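Local coordinates for modulator of the activity of Ets CG15085-PA (Drosophila melanogaster, PDB 1SV0), which binds the SAM domain of the Ets-family protein Yan through its own SAM domain and probably relieves Yan repression by breaking up Yan polymers, at residues A48-S53 and R70-R75. Residues are numbered along the deposited sequence; the frame is centred on the assembly and turned at random.
Sequences ALCLMS and RDFRVR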
loop_
_atom_site.group_PDB
_atom_site.type_symbol
_atom_site.label_atom_id
_atom_site.label_comp_id
_atom_site.label_asym_id
_atom_site.label_seq_id
_atom_site.Cartn_x
_atom_site.Cartn_y
_atom_site.Cartn_z
ATOM N N ALA C 48 0.756 3.436 -2.627
ATOM C CA ALA C 48 0.889 2.105 -2.048
ATOM C C ALA C 48 1.076 1.059 -3.139
ATOM O O ALA C 48 1.888 0.140 -2.993
ATOM C CB ALA C 48 -0.352 1.763 -1.197
ATOM N N LEU C 49 0.327 1.202 -4.232
ATOM C CA LEU C 49 0.411 0.251 -5.341
ATOM C C LEU C 49 1.815 0.214 -5.948
ATOM O O LEU C 49 2.293 -0.845 -6.358
ATOM C CB LEU C 49 -0.640 0.592 -6.415
ATOM C CG LEU C 49 -1.747 -0.444 -6.667
ATOM C CD1 LEU C 49 -2.315 -0.960 -5.357
ATOM C CD2 LEU C 49 -2.849 0.183 -7.521
ATOM N N CYS C 50 2.477 1.367 -5.987
ATOM C CA CYS C 50 3.838 1.457 -6.523
ATOM C C CYS C 50 4.789 0.547 -5.757
ATOM O O CYS C 50 5.764 0.034 -6.312
ATOM C CB CYS C 50 4.363 2.889 -6.424
ATOM S SG CYS C 50 3.624 4.047 -7.569
ATOM N N LEU C 51 4.506 0.366 -4.474
ATOM C CA LEU C 51 5.330 -0.465 -3.608
ATOM C C LEU C 51 4.995 -1.953 -3.725
ATOM O O LEU C 51 5.773 -2.792 -3.285
ATOM C CB LEU C 51 5.164 -0.014 -2.145
ATOM C CG LEU C 51 5.863 1.270 -1.668
ATOM C CD1 LEU C 51 5.801 2.350 -2.724
ATOM C CD2 LEU C 51 5.219 1.745 -0.377
ATOM N N MET C 52 3.853 -2.283 -4.329
ATOM C CA MET C 52 3.449 -3.684 -4.451
ATOM C C MET C 52 4.170 -4.499 -5.517
ATOM O O MET C 52 4.232 -4.118 -6.687
ATOM C CB MET C 52 1.941 -3.802 -4.691
ATOM C CG MET C 52 1.063 -3.324 -3.543
ATOM S SD MET C 52 -0.460 -4.305 -3.411
ATOM C CE MET C 52 -1.044 -4.257 -5.074
ATOM N N SER C 53 4.706 -5.638 -5.093
ATOM C CA SER C 53 5.404 -6.545 -5.996
ATOM C C SER C 53 4.336 -7.421 -6.641
ATOM O O SER C 53 3.212 -7.487 -6.142
ATOM C CB SER C 53 6.383 -7.414 -5.207
ATOM O OG SER C 53 5.693 -8.162 -4.219
ATOM N N ARG C 70 0.754 -5.811 -14.317
ATOM C CA ARG C 70 1.236 -5.402 -15.626
ATOM C C ARG C 70 0.665 -4.049 -16.054
ATOM O O ARG C 70 1.410 -3.162 -16.471
ATOM C CB ARG C 70 0.870 -6.480 -16.639
ATOM C CG ARG C 70 1.546 -6.367 -17.986
ATOM C CD ARG C 70 1.307 -7.649 -18.778
ATOM N NE ARG C 70 1.777 -8.821 -18.040
ATOM C CZ ARG C 70 1.610 -10.079 -18.443
ATOM N NH1 ARG C 70 0.976 -10.338 -19.581
ATOM N NH2 ARG C 70 2.083 -11.078 -17.710
ATOM N N ASP C 71 -0.653 -3.899 -15.942
ATOM C CA ASP C 71 -1.328 -2.664 -16.327
ATOM C C ASP C 71 -0.878 -1.462 -15.499
ATOM O O ASP C 71 -0.668 -0.373 -16.044
ATOM C CB ASP C 71 -2.847 -2.847 -16.210
ATOM C CG ASP C 71 -3.626 -1.689 -16.805
ATOM O OD1 ASP C 71 -3.932 -0.721 -16.070
ATOM O OD2 ASP C 71 -3.930 -1.747 -18.016
ATOM N N PHE C 72 -0.722 -1.653 -14.188
ATOM C CA PHE C 72 -0.286 -0.555 -13.326
ATOM C C PHE C 72 1.128 -0.095 -13.695
ATOM O O PHE C 72 1.405 1.107 -13.756
ATOM C CB PHE C 72 -0.313 -0.963 -11.848
ATOM C CG PHE C 72 -0.113 0.189 -10.905
ATOM C CD1 PHE C 72 -1.171 1.030 -10.579
ATOM C CD2 PHE C 72 1.142 0.452 -10.361
ATOM C CE1 PHE C 72 -0.987 2.115 -9.725
ATOM C CE2 PHE C 72 1.337 1.539 -9.500
ATOM C CZ PHE C 72 0.276 2.369 -9.182
ATOM N N ARG C 73 2.016 -1.054 -13.939
ATOM C CA ARG C 73 3.398 -0.758 -14.318
ATOM C C ARG C 73 3.473 0.057 -15.609
ATOM O O ARG C 73 4.281 0.981 -15.725
ATOM C CB ARG C 73 4.185 -2.064 -14.487
ATOM C CG ARG C 73 5.136 -2.362 -13.349
ATOM C CD ARG C 73 4.444 -2.262 -12.014
ATOM N NE ARG C 73 5.387 -2.333 -10.903
ATOM C CZ ARG C 73 6.371 -1.464 -10.690
ATOM N NH1 ARG C 73 6.556 -0.440 -11.512
ATOM N NH2 ARG C 73 7.173 -1.620 -9.646
ATOM N N VAL C 74 2.637 -0.300 -16.582
ATOM C CA VAL C 74 2.602 0.407 -17.854
ATOM C C VAL C 74 2.201 1.860 -17.615
ATOM O O VAL C 74 2.828 2.781 -18.143
ATOM C CB VAL C 74 1.583 -0.228 -18.822
ATOM C CG1 VAL C 74 1.469 0.620 -20.084
ATOM C CG2 VAL C 74 2.008 -1.650 -19.165
ATOM N N ARG C 75 1.154 2.057 -16.818
ATOM C CA ARG C 75 0.682 3.398 -16.509
ATOM C C ARG C 75 1.766 4.195 -15.787
ATOM O O ARG C 75 2.011 5.360 -16.107
ATOM C CB ARG C 75 -0.586 3.335 -15.649
ATOM C CG ARG C 75 -1.838 2.921 -16.414
ATOM C CD ARG C 75 -3.012 2.685 -15.474
ATOM N NE ARG C 75 -4.211 2.246 -16.184
ATOM C CZ ARG C 75 -5.173 3.054 -16.625
ATOM N NH1 ARG C 75 -5.096 4.365 -16.435
ATOM N NH2 ARG C 75 -6.222 2.542 -17.258
#
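Leu49 of helix 46-51 packs on Phe72 of helix 65-80. Its CB sits over one face of the phenyl ring, offset toward the rim. Leu49 CB lies 3.8 Å from the centroid of the Phe72 ring, a CH-pi contact. The direction from the centroid to this carbon is 25° off the ring normal. The nearest ring atom is CZ of Phe72, 3.4 Å from Leu49 CB. One methyl of the same leucine follows on: Leu49 CD2 is 3.5 Å from Phe72 CE1. Phe72 has CG anti to its backbone N (chi1 -170°), which carries the ring out from helix 65-80 toward the short helix. Both residues are buried, and both also pack on Tyr57 of helix 54-60; Leu49 reaches Val19 and Trp22 of helix 16-30 as well. This is core packing of the five-helix SAM domain, where the long C-terminal helix rests against the shorter ones. Cys50 comes next, at the rim of the same ring. Cys50 SG lies at the ring edge, in plane, 3.9 Å from Phe72 CE2, a sulfur-aromatic contact. The CB of Cys50 points away from 70-75, but with SG beside the backbone N (chi1 -72°) the sulfur lies at the ring edge. The guanidinium of Arg73 comes near the backbone of Cys50, with Arg73 NH2 4.0 Å from Cys50 O, too long for a hydrogen bond. Beyond Cys50 the segment turns to other partners: Leu51 and Met52 pack on Val68 and Val64 of the Ets DNA-binding protein pokkuri chain.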